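Local coordinates for protein 2,3-dehydroadipyl-CoA hydratase (Escherichia coli, PDB 4FZW) that catalyses the reversible hydration of 2,3-dehydroadipyl-CoA to 3-hydroxyadipyl-CoA during the breakdown of phenylacetate, at residues I50-I55 / L203-A208; N95-A100 / S195-H200; G110-L115 / L130-L135. All blocks are in the same frame, centred on the assembly; numbering follows the deposited sequence.

Contact 1 (I50-I55 / L203-A208); sequences ISVCVI and LALQAA
Leu-205 makes all of the apolar contact between segment 203-208 and the start of the strand in segment 50-55. The first bond of its side chain points toward the strand segment, and the extended chain touches with one methyl, CD1. CG lies anti to the carbonyl carbon (chi1 -73°), and CD1 continues the chain away from CA (chi2 174°), so this methyl is the far tip of an extended side chain. It comes 4.5 Å from Val-52 CG2, the branch of the valine that lies beside its backbone N. The same CD1 stands 4.4 Å from Ser-51 CB, meeting the carbon base of the serine and not its hydroxyl. Leucine suits the position because its length spans the gap between two backbones whose nearest CA atoms, those of Ser-51 and Leu-205, are still 7.8 Å apart.

The remaining approach is a mixed one: CD1 rests 4.2 Å from Ser-51 O, a loose van der Waals contact with a backbone carbonyl. No hydrogen bond crosses between the segments, and the polar groups are served elsewhere. Ser-51 OG bonds to NE of Arg-14, while Lys-96 gives NZ to Ile-50 O. Serine fits here because a small residue can present carbon to the leucine while its hydroxyl meets the arginine. Leu-205 itself sits in a regular helical turn, on the face turned to the strand.

The contact joins the helix 202-214 to the entry of a central strand of the crotonase-fold sheet, and Ile-133 of the second subunit also packs on Leu-205. With 73 Å² buried and no hydrogen bond between the segments, the chemistry implies a small apolar contact that holds by close fit and the exclusion of water.

Contact 2 (N95-A100 / S195-H200); sequences NKPLIA and SKMARH
In Met-197, CG is anti to the carbonyl carbon (chi1 -65°), the next bond is extended, and the chain then bends at chi3, carrying CE round toward the strand. Ile-99 likewise sets CG1 anti to its carbonyl carbon (chi1 -61°), with CD1 reaching outward along that branch. As a result the two side chains reach toward each other, tip to tip.

The methionine methyl thus comes between two aliphatic partners. As modelled, CE lies 3.4 Å from both Ile-99 CD1 and Pro-97 CB, while the sulfur, Met-197 SD, is 3.9 Å from Ile-99 CD1. Methionine suits this place: its unbranched, flexible chain spans from the last part of helix 186-197 to the strand segment, where the closest CA atoms, those of Pro-97 and Met-197, are 8.1 Å apart. Pro-97, just before the strand, adds a rigid ring that has no N-H to satisfy, and the branched Ile-99 is well suited to a strand.

Beyond the methionine the chain turns sharply. A type I beta turn runs from Met-197 to His-200, closed by His-200 N to Met-197 O at 2.8 Å, and Lys-196 O lies over one face of the His-200 ring, toward its rim. That histidine uses NE2 to bond to Ser-162 O of the second subunit, whose Leu-161 also packs on Pro-97.

The C-terminal part of helix 186-197 thereby meets strand 98-102, with Val-52 of the adjoining strand touching both Ile-99 and Met-197. Since the segments share no hydrogen bond, the contact implies cohesion by hydrophobic burial, with a pliable thioether side chain fitted to two stiffer partners.

Contact 3 (G110-L115 / L130-L135); sequences GCELAL and LPEITL
Leu-130 lays its CD2 methyl across the aliphatic part of Glu-112, the two side chains crossing at about a right angle, with CD2 3.7 Å from Glu-112 CG. The same methyl lies 4.3 Å from Cys-111 CB, so leucine here covers the helix surface beside an acidic group. Glu-112, extended beyond CG, meets Glu-132 from the opposite direction; a bend at chi2 (90°) brings Glu-132 OE2 round to face it. Glu-112 OE1 and Glu-132 OE2 stand 3.7 Å apart, their carboxylate planes turned by 52°. Polar partners lie about these like-charged groups: both oxygens reach O1 of a glycerol, probably from the crystallisation liquor, Glu-112 only weakly, while Glu-112 OE2 accepts from the backbone N of Ala-141 and Gly-143. Such a facing pair is consistent with the two glutamates that handle water in crotonase-type hydratases. Replacing Glu-112 by alanine would probably leave those two N-H groups without their acceptor and Glu-132 without its facing carboxylate. The site lies between helix 109-116 and the short helix 132-135, which follows strand 127-129, with Leu-147 and Val-160 of helix 146-162 packing against Leu-130.

All three contacts are buried, but they serve different parts of the fold. Contacts 1 and 2 are neighbours, their centres about 4 Å apart: their strands lie side by side in the larger sheet, with Ile-55 N and Ile-99 O probably hydrogen-bonded at 2.7 Å, and their helices, 186-197 and 202-214, follow each other in the chain. Neither has a hydrogen bond between its segments; contact 1 sets a leucine methyl against valine, serine carbon and a backbone carbonyl, whereas contact 2 joins aliphatic side chains. Contact 3 lies across the chain's centre, about 26 Å from contact 1 between centres, and sets a leucine cover beside two facing carboxylates at a probable active site. All three border other subunits.

Contact 1 (I50-I55 / L203-A208)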
ATOM      1  N   ILE B  50      25.750  23.561   2.998  1.00 49.32           N
ATOM      2  CA  ILE B  50      25.823  22.151   3.387  1.00 47.44           C
ATOM      3  C   ILE B  50      25.130  21.216   2.389  1.00 48.70           C
ATOM      4  O   ILE B  50      24.040  21.520   1.879  1.00 52.45           O
ATOM      5  CB  ILE B  50      25.235  21.901   4.781  1.00 47.03           C
ATOM      6  CG1 ILE B  50      25.938  22.777   5.817  1.00 49.77           C
ATOM      7  CG2 ILE B  50      25.321  20.418   5.117  1.00 42.92           C
ATOM      8  CD1 ILE B  50      25.402  22.642   7.218  1.00 48.26           C
ATOM      9  N   SER B  51      25.774  20.081   2.126  1.00 46.78           N
ATOM     10  CA  SER B  51      25.295  19.086   1.160  1.00 46.51           C
ATOM     11  C   SER B  51      25.112  17.694   1.786  1.00 45.27           C
ATOM     12  O   SER B  51      24.215  16.946   1.404  1.00 45.74           O
ATOM     13  CB  SER B  51      26.243  18.994  -0.032  1.00 42.96           C
ATOM     14  OG  SER B  51      26.250  20.207  -0.758  1.00 47.52           O
ATOM     15  N   VAL B  52      25.961  17.360   2.757  1.00 46.14           N
ATOM     16  CA  VAL B  52      25.910  16.069   3.452  1.00 43.01           C
ATOM     17  C   VAL B  52      26.158  16.259   4.954  1.00 41.45           C
ATOM     18  O   VAL B  52      26.869  17.187   5.372  1.00 43.38           O
ATOM     19  CB  VAL B  52      26.986  15.084   2.915  1.00 40.79           C
ATOM     20  CG1 VAL B  52      26.839  13.723   3.586  1.00 34.88           C
ATOM     21  CG2 VAL B  52      26.903  14.954   1.386  1.00 38.74           C
ATOM     22  N   CYS B  53      25.572  15.376   5.756  1.00 34.09           N
ATOM     23  CA  CYS B  53      25.916  15.287   7.165  1.00 36.88           C
ATOM     24  C   CYS B  53      26.569  13.911   7.456  1.00 41.84           C
ATOM     25  O   CYS B  53      26.364  12.937   6.714  1.00 39.04           O
ATOM     26  CB  CYS B  53      24.689  15.551   8.042  1.00 34.19           C
ATOM     27  SG  CYS B  53      24.955  15.598   9.838  1.00 40.06           S
ATOM     28  N   VAL B  54      27.393  13.871   8.503  1.00 30.96           N
ATOM     29  CA  VAL B  54      27.960  12.641   9.017  1.00 34.13           C
ATOM     30  C   VAL B  54      27.635  12.673  10.502  1.00 37.74           C
ATOM     31  O   VAL B  54      27.766  13.730  11.140  1.00 35.71           O
ATOM     32  CB  VAL B  54      29.507  12.591   8.834  1.00 35.69           C
ATOM     33  CG1 VAL B  54      30.136  11.458   9.642  1.00 33.40           C
ATOM     34  CG2 VAL B  54      29.874  12.490   7.374  1.00 31.81           C
ATOM     35  N   ILE B  55      27.226  11.534  11.060  1.00 38.41           N
ATOM     36  CA  ILE B  55      26.896  11.442  12.488  1.00 38.49           C
ATOM     37  C   ILE B  55      27.758  10.366  13.160  1.00 35.62           C
ATOM     38  O   ILE B  55      27.784   9.220  12.731  1.00 36.66           O
ATOM     39  CB  ILE B  55      25.380  11.132  12.706  1.00 34.91           C
ATOM     40  CG1 ILE B  55      24.514  12.346  12.346  1.00 38.87           C
ATOM     41  CG2 ILE B  55      25.096  10.718  14.140  1.00 34.01           C
ATOM     42  CD1 ILE B  55      23.019  12.209  12.789  1.00 40.88           C
ATOM     43  N   LEU B 203      20.852  19.688  -5.380  1.00 46.22           N
ATOM     44  CA  LEU B 203      19.453  19.399  -5.709  1.00 44.42           C
ATOM     45  C   LEU B 203      19.289  17.954  -6.164  1.00 43.57           C
ATOM     46  O   LEU B 203      18.310  17.284  -5.798  1.00 44.09           O
ATOM     47  CB  LEU B 203      18.887  20.385  -6.759  1.00 42.46           C
ATOM     48  CG  LEU B 203      18.725  21.865  -6.351  1.00 50.13           C
ATOM     49  CD1 LEU B 203      18.213  22.750  -7.487  1.00 54.56           C
ATOM     50  CD2 LEU B 203      17.819  21.991  -5.157  1.00 48.65           C
ATOM     51  N   ALA B 204      20.249  17.479  -6.961  1.00 40.59           N
ATOM     52  CA  ALA B 204      20.283  16.084  -7.387  1.00 37.87           C
ATOM     53  C   ALA B 204      20.376  15.170  -6.169  1.00 36.90           C
ATOM     54  O   ALA B 204      19.663  14.168  -6.077  1.00 33.23           O
ATOM     55  CB  ALA B 204      21.446  15.842  -8.334  1.00 42.43           C
ATOM     56  N   LEU B 205      21.250  15.518  -5.232  1.00 35.83           N
ATOM     57  CA  LEU B 205      21.335  14.741  -4.002  1.00 37.85           C
ATOM     58  C   LEU B 205      19.962  14.717  -3.322  1.00 40.67           C
ATOM     59  O   LEU B 205      19.490  13.662  -2.891  1.00 39.80           O
ATOM     60  CB  LEU B 205      22.425  15.276  -3.065  1.00 37.14           C
ATOM     61  CG  LEU B 205      23.902  15.018  -3.472  1.00 38.26           C
ATOM     62  CD1 LEU B 205      24.893  15.714  -2.556  1.00 30.45           C
ATOM     63  CD2 LEU B 205      24.211  13.549  -3.532  1.00 32.42           C
ATOM     64  N   GLN B 206      19.318  15.878  -3.242  1.00 40.31           N
ATOM     65  CA  GLN B 206      18.015  15.972  -2.607  1.00 40.62           C
ATOM     66  C   GLN B 206      16.950  15.194  -3.366  1.00 37.61           C
ATOM     67  O   GLN B 206      16.175  14.449  -2.756  1.00 37.24           O
ATOM     68  CB  GLN B 206      17.634  17.430  -2.409  1.00 42.08           C
ATOM     69  CG  GLN B 206      18.540  18.089  -1.379  1.00 47.78           C
ATOM     70  CD  GLN B 206      18.485  19.607  -1.363  1.00 49.64           C
ATOM     71  OE1 GLN B 206      18.298  20.258  -2.388  1.00 52.11           O
ATOM     72  NE2 GLN B 206      18.679  20.177  -0.186  1.00 52.98           N
ATOM     73  N   ALA B 207      16.932  15.354  -4.690  1.00 38.08           N
ATOM     74  CA  ALA B 207      16.031  14.590  -5.559  1.00 38.59           C
ATOM     75  C   ALA B 207      16.203  13.074  -5.390  1.00 41.59           C
ATOM     76  O   ALA B 207      15.227  12.353  -5.176  1.00 43.61           O
ATOM     77  CB  ALA B 207      16.236  14.972  -7.024  1.00 37.75           C
ATOM     78  N   ALA B 208      17.435  12.595  -5.519  1.00 36.27           N
ATOM     79  CA  ALA B 208      17.706  11.167  -5.502  1.00 35.71           C
ATOM     80  C   ALA B 208      17.358  10.578  -4.147  1.00 37.62           C
ATOM     81  O   ALA B 208      16.810   9.472  -4.065  1.00 36.73           O
ATOM     82  CB  ALA B 208      19.163  10.908  -5.821  1.00 40.46           C
TER

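Contact 2 (N95-A100 / S195-H200)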
ATOM      1  N   ASN B  95      16.411  16.376   4.700  1.00 49.93           N
ATOM      2  CA  ASN B  95      16.273  16.164   3.262  1.00 46.77           C
ATOM      3  C   ASN B  95      17.608  15.924   2.541  1.00 44.09           C
ATOM      4  O   ASN B  95      17.626  15.651   1.342  1.00 44.74           O
ATOM      5  CB  ASN B  95      15.524  17.353   2.641  1.00 44.05           C
ATOM      6  CG  ASN B  95      16.331  18.661   2.707  1.00 50.22           C
ATOM      7  OD1 ASN B  95      17.231  18.817   3.527  1.00 50.94           O
ATOM      8  ND2 ASN B  95      15.999  19.600   1.842  1.00 56.15           N
ATOM      9  N   LYS B  96      18.719  16.040   3.271  1.00 44.01           N
ATOM     10  CA  LYS B  96      20.047  15.820   2.690  1.00 43.62           C
ATOM     11  C   LYS B  96      20.671  14.486   3.105  1.00 39.22           C
ATOM     12  O   LYS B  96      20.289  13.903   4.119  1.00 34.62           O
ATOM     13  CB  LYS B  96      20.987  16.979   3.021  1.00 41.69           C
ATOM     14  CG  LYS B  96      20.528  18.315   2.450  1.00 44.91           C
ATOM     15  CD  LYS B  96      21.421  19.457   2.920  1.00 47.75           C
ATOM     16  CE  LYS B  96      20.757  20.799   2.625  1.00 50.13           C
ATOM     17  NZ  LYS B  96      21.644  21.965   2.929  1.00 48.52           N
ATOM     18  N   PRO B  97      21.619  13.989   2.297  1.00 39.81           N
ATOM     19  CA  PRO B  97      22.298  12.724   2.620  1.00 40.49           C
ATOM     20  C   PRO B  97      22.858  12.689   4.041  1.00 38.56           C
ATOM     21  O   PRO B  97      23.472  13.645   4.514  1.00 38.97           O
ATOM     22  CB  PRO B  97      23.419  12.664   1.591  1.00 40.09           C
ATOM     23  CG  PRO B  97      22.774  13.323   0.377  1.00 42.24           C
ATOM     24  CD  PRO B  97      21.951  14.465   0.942  1.00 34.39           C
ATOM     25  N   LEU B  98      22.628  11.576   4.721  1.00 38.70           N
ATOM     26  CA  LEU B  98      22.971  11.453   6.122  1.00 36.65           C
ATOM     27  C   LEU B  98      23.705  10.139   6.319  1.00 37.46           C
ATOM     28  O   LEU B  98      23.147   9.051   6.116  1.00 39.21           O
ATOM     29  CB  LEU B  98      21.702  11.509   6.982  1.00 33.58           C
ATOM     30  CG  LEU B  98      21.799  11.577   8.506  1.00 35.70           C
ATOM     31  CD1 LEU B  98      22.615  12.762   8.981  1.00 36.84           C
ATOM     32  CD2 LEU B  98      20.400  11.617   9.093  1.00 36.23           C
ATOM     33  N   ILE B  99      24.968  10.256   6.707  1.00 38.71           N
ATOM     34  CA  ILE B  99      25.824   9.100   6.897  1.00 35.39           C
ATOM     35  C   ILE B  99      26.132   8.893   8.389  1.00 38.04           C
ATOM     36  O   ILE B  99      26.508   9.834   9.110  1.00 35.25           O
ATOM     37  CB  ILE B  99      27.118   9.208   6.044  1.00 36.42           C
ATOM     38  CG1 ILE B  99      26.763   9.275   4.547  1.00 35.58           C
ATOM     39  CG2 ILE B  99      28.017   8.013   6.300  1.00 39.56           C
ATOM     40  CD1 ILE B  99      27.837   9.911   3.670  1.00 33.13           C
ATOM     41  N   ALA B 100      25.932   7.664   8.855  1.00 35.49           N
ATOM     42  CA  ALA B 100      26.272   7.306  10.218  1.00 35.22           C
ATOM     43  C   ALA B 100      27.624   6.609  10.182  1.00 36.94           C
ATOM     44  O   ALA B 100      27.763   5.581   9.524  1.00 38.58           O
ATOM     45  CB  ALA B 100      25.227   6.379  10.798  1.00 33.18           C
ATOM     46  N   SER B 195      32.316  13.563   1.348  1.00 42.91           N
ATOM     47  CA  SER B 195      32.980  14.560   0.515  1.00 42.76           C
ATOM     48  C   SER B 195      32.770  14.248  -0.945  1.00 42.60           C
ATOM     49  O   SER B 195      32.593  15.150  -1.760  1.00 44.76           O
ATOM     50  CB  SER B 195      34.467  14.641   0.846  1.00 40.57           C
ATOM     51  OG  SER B 195      34.611  15.226   2.121  1.00 47.95           O
ATOM     52  N   LYS B 196      32.800  12.959  -1.263  1.00 40.24           N
ATOM     53  CA  LYS B 196      32.498  12.486  -2.597  1.00 46.71           C
ATOM     54  C   LYS B 196      31.028  12.762  -2.954  1.00 42.99           C
ATOM     55  O   LYS B 196      30.715  13.203  -4.060  1.00 44.76           O
ATOM     56  CB  LYS B 196      32.810  10.990  -2.690  1.00 45.34           C
ATOM     57  CG  LYS B 196      32.160  10.318  -3.878  1.00 53.82           C
ATOM     58  CD  LYS B 196      33.162   9.514  -4.674  1.00 57.89           C
ATOM     59  CE  LYS B 196      33.658   8.337  -3.878  1.00 68.85           C
ATOM     60  NZ  LYS B 196      34.598   7.512  -4.686  1.00 80.73           N
ATOM     61  N   MET B 197      30.121  12.518  -2.020  1.00 38.05           N
ATOM     62  CA  MET B 197      28.724  12.835  -2.299  1.00 45.42           C
ATOM     63  C   MET B 197      28.544  14.350  -2.477  1.00 42.87           C
ATOM     64  O   MET B 197      28.063  14.788  -3.520  1.00 39.38           O
ATOM     65  CB  MET B 197      27.778  12.214  -1.264  1.00 41.10           C
ATOM     66  CG  MET B 197      27.787  10.683  -1.320  1.00 41.53           C
ATOM     67  SD  MET B 197      26.760   9.994  -0.030  1.00 48.62           S
ATOM     68  CE  MET B 197      26.563  11.472   0.953  1.00 43.84           C
ATOM     69  N   ALA B 198      29.008  15.129  -1.497  1.00 44.55           N
ATOM     70  CA  ALA B 198      28.974  16.595  -1.513  1.00 40.98           C
ATOM     71  C   ALA B 198      29.573  17.244  -2.768  1.00 41.20           C
ATOM     72  O   ALA B 198      29.526  18.462  -2.946  1.00 38.51           O
ATOM     73  CB  ALA B 198      29.686  17.127  -0.276  1.00 41.15           C
ATOM     74  N   ARG B 199      30.147  16.432  -3.632  1.00 42.61           N
ATOM     75  CA  ARG B 199      30.797  16.950  -4.814  1.00 46.57           C
ATOM     76  C   ARG B 199      29.778  17.065  -5.937  1.00 39.57           C
ATOM     77  O   ARG B 199      29.976  17.781  -6.920  1.00 39.09           O
ATOM     78  CB  ARG B 199      31.975  16.041  -5.166  1.00 48.42           C
ATOM     79  CG  ARG B 199      32.447  16.090  -6.590  1.00 52.61           C
ATOM     80  CD  ARG B 199      33.931  15.755  -6.652  1.00 57.77           C
ATOM     81  NE  ARG B 199      34.275  14.523  -5.945  1.00 56.07           N
ATOM     82  CZ  ARG B 199      35.429  13.883  -6.104  1.00 70.70           C
ATOM     83  NH1 ARG B 199      36.334  14.365  -6.943  1.00 68.39           N
ATOM     84  NH2 ARG B 199      35.683  12.764  -5.434  1.00 62.37           N
ATOM     85  N   HIS B 200      28.667  16.365  -5.755  1.00 41.37           N
ATOM     86  CA  HIS B 200      27.580  16.351  -6.734  1.00 41.72           C
ATOM     87  C   HIS B 200      26.532  17.442  -6.455  1.00 38.62           C
ATOM     88  O   HIS B 200      26.528  18.077  -5.400  1.00 33.64           O
ATOM     89  CB  HIS B 200      26.929  14.972  -6.747  1.00 36.69           C
ATOM     90  CG  HIS B 200      27.918  13.852  -6.902  1.00 39.85           C
ATOM     91  ND1 HIS B 200      28.999  13.937  -7.737  1.00 41.13           N
ATOM     92  CD2 HIS B 200      27.973  12.641  -6.309  1.00 39.60           C
ATOM     93  CE1 HIS B 200      29.688  12.807  -7.674  1.00 40.51           C
ATOM     94  NE2 HIS B 200      29.088  12.006  -6.812  1.00 41.94           N
TER

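Contact 3 (G110-L115 / L130-L135)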
ATOM      1  N   GLY B 110      20.634   3.886  19.686  1.00 37.46           N
ATOM      2  CA  GLY B 110      21.832   4.013  18.892  1.00 31.65           C
ATOM      3  C   GLY B 110      21.742   3.235  17.581  1.00 34.77           C
ATOM      4  O   GLY B 110      22.098   3.751  16.516  1.00 34.70           O
ATOM      5  N   CYS B 111      21.284   1.989  17.645  1.00 32.38           N
ATOM      6  CA  CYS B 111      21.096   1.239  16.424  1.00 31.83           C
ATOM      7  C   CYS B 111      20.019   1.920  15.599  1.00 36.67           C
ATOM      8  O   CYS B 111      20.205   2.126  14.401  1.00 35.24           O
ATOM      9  CB  CYS B 111      20.702  -0.198  16.715  1.00 33.20           C
ATOM     10  SG  CYS B 111      20.529  -1.200  15.232  1.00 40.31           S
ATOM     11  N   GLU B 112      18.903   2.273  16.253  1.00 37.00           N
ATOM     12  CA  GLU B 112      17.773   2.950  15.599  1.00 34.57           C
ATOM     13  C   GLU B 112      18.185   4.227  14.907  1.00 29.52           C
ATOM     14  O   GLU B 112      17.770   4.473  13.786  1.00 29.48           O
ATOM     15  CB  GLU B 112      16.616   3.201  16.580  1.00 34.18           C
ATOM     16  CG  GLU B 112      15.878   1.920  16.864  1.00 36.60           C
ATOM     17  CD  GLU B 112      14.950   2.003  18.024  1.00 41.46           C
ATOM     18  OE1 GLU B 112      15.212   2.789  18.962  1.00 43.16           O
ATOM     19  OE2 GLU B 112      13.943   1.261  17.993  1.00 42.32           O
ATOM     20  N   LEU B 113      19.023   5.020  15.572  1.00 32.98           N
ATOM     21  CA  LEU B 113      19.610   6.207  14.948  1.00 31.62           C
ATOM     22  C   LEU B 113      20.310   5.841  13.648  1.00 34.10           C
ATOM     23  O   LEU B 113      20.006   6.395  12.603  1.00 34.02           O
ATOM     24  CB  LEU B 113      20.577   6.902  15.906  1.00 32.22           C
ATOM     25  CG  LEU B 113      21.268   8.182  15.412  1.00 34.33           C
ATOM     26  CD1 LEU B 113      20.199   9.244  15.000  1.00 28.01           C
ATOM     27  CD2 LEU B 113      22.251   8.760  16.448  1.00 35.09           C
ATOM     28  N   ALA B 114      21.231   4.883  13.714  1.00 35.88           N
ATOM     29  CA  ALA B 114      22.008   4.465  12.540  1.00 33.45           C
ATOM     30  C   ALA B 114      21.133   3.943  11.379  1.00 30.39           C
ATOM     31  O   ALA B 114      21.306   4.340  10.228  1.00 32.19           O
ATOM     32  CB  ALA B 114      23.061   3.449  12.953  1.00 30.91           C
ATOM     33  N   LEU B 115      20.185   3.073  11.703  1.00 31.38           N
ATOM     34  CA  LEU B 115      19.168   2.649  10.756  1.00 33.42           C
ATOM     35  C   LEU B 115      18.473   3.857  10.129  1.00 32.58           C
ATOM     36  O   LEU B 115      18.122   3.835   8.948  1.00 34.49           O
ATOM     37  CB  LEU B 115      18.132   1.762  11.450  1.00 31.77           C
ATOM     38  CG  LEU B 115      18.610   0.383  11.915  1.00 36.88           C
ATOM     39  CD1 LEU B 115      17.716  -0.192  13.008  1.00 33.91           C
ATOM     40  CD2 LEU B 115      18.710  -0.568  10.730  1.00 35.08           C
ATOM     41  N   LEU B 130      19.399  -4.487  19.350  1.00 35.73           N
ATOM     42  CA  LEU B 130      18.216  -3.869  19.931  1.00 38.13           C
ATOM     43  C   LEU B 130      17.804  -4.625  21.203  1.00 37.50           C
ATOM     44  O   LEU B 130      16.888  -5.447  21.178  1.00 36.56           O
ATOM     45  CB  LEU B 130      17.075  -3.863  18.895  1.00 34.25           C
ATOM     46  CG  LEU B 130      17.273  -2.964  17.662  1.00 35.00           C
ATOM     47  CD1 LEU B 130      16.560  -3.535  16.450  1.00 35.55           C
ATOM     48  CD2 LEU B 130      16.817  -1.494  17.909  1.00 33.66           C
ATOM     49  N   PRO B 131      18.475  -4.338  22.333  1.00 40.33           N
ATOM     50  CA  PRO B 131      18.203  -5.105  23.554  1.00 42.64           C
ATOM     51  C   PRO B 131      16.990  -4.585  24.327  1.00 42.12           C
ATOM     52  O   PRO B 131      16.905  -4.826  25.529  1.00 48.09           O
ATOM     53  CB  PRO B 131      19.459  -4.873  24.384  1.00 32.67           C
ATOM     54  CG  PRO B 131      19.854  -3.505  24.040  1.00 34.11           C
ATOM     55  CD  PRO B 131      19.466  -3.276  22.581  1.00 39.42           C
ATOM     56  N   GLU B 132      16.072  -3.900  23.651  1.00 39.99           N
ATOM     57  CA  GLU B 132      14.841  -3.387  24.290  1.00 44.14           C
ATOM     58  C   GLU B 132      14.009  -4.503  24.903  1.00 42.37           C
ATOM     59  O   GLU B 132      13.522  -4.380  26.017  1.00 43.12           O
ATOM     60  CB  GLU B 132      13.976  -2.599  23.296  1.00 37.82           C
ATOM     61  CG  GLU B 132      14.469  -1.171  23.013  1.00 35.72           C
ATOM     62  CD  GLU B 132      15.438  -1.064  21.848  1.00 39.65           C
ATOM     63  OE1 GLU B 132      15.963  -2.096  21.398  1.00 40.49           O
ATOM     64  OE2 GLU B 132      15.679   0.066  21.374  1.00 42.76           O
ATOM     65  N   ILE B 133      13.867  -5.600  24.167  1.00 40.89           N
ATOM     66  CA  ILE B 133      13.105  -6.749  24.634  1.00 39.07           C
ATOM     67  C   ILE B 133      13.604  -7.285  25.989  1.00 44.09           C
ATOM     68  O   ILE B 133      12.824  -7.830  26.754  1.00 45.55           O
ATOM     69  CB  ILE B 133      13.098  -7.884  23.575  1.00 39.51           C
ATOM     70  CG1 ILE B 133      11.977  -8.897  23.843  1.00 40.72           C
ATOM     71  CG2 ILE B 133      14.440  -8.592  23.521  1.00 37.36           C
ATOM     72  CD1 ILE B 133      10.573  -8.430  23.496  1.00 36.60           C
ATOM     73  N   THR B 134      14.886  -7.117  26.302  1.00 39.82           N
ATOM     74  CA  THR B 134      15.406  -7.618  27.579  1.00 41.02           C
ATOM     75  C   THR B 134      14.930  -6.771  28.759  1.00 46.99           C
ATOM     76  O   THR B 134      14.846  -7.251  29.899  1.00 45.05           O
ATOM     77  CB  THR B 134      16.976  -7.745  27.624  1.00 42.04           C
ATOM     78  OG1 THR B 134      17.575  -6.448  27.696  1.00 43.36           O
ATOM     79  CG2 THR B 134      17.513  -8.493  26.408  1.00 31.58           C
ATOM     80  N   LEU B 135      14.600  -5.512  28.479  1.00 47.81           N
ATOM     81  CA  LEU B 135      14.094  -4.602  29.508  1.00 47.98           C
ATOM     82  C   LEU B 135      12.591  -4.791  29.726  1.00 49.51           C
ATOM     83  O   LEU B 135      12.034  -4.289  30.687  1.00 50.64           O
ATOM     84  CB  LEU B 135      14.407  -3.156  29.129  1.00 48.53           C
ATOM     85  CG  LEU B 135      15.888  -2.885  28.864  1.00 56.55           C
ATOM     86  CD1 LEU B 135      16.088  -1.717  27.900  1.00 52.99           C
ATOM     87  CD2 LEU B 135      16.634  -2.665  30.176  1.00 68.08           C
TER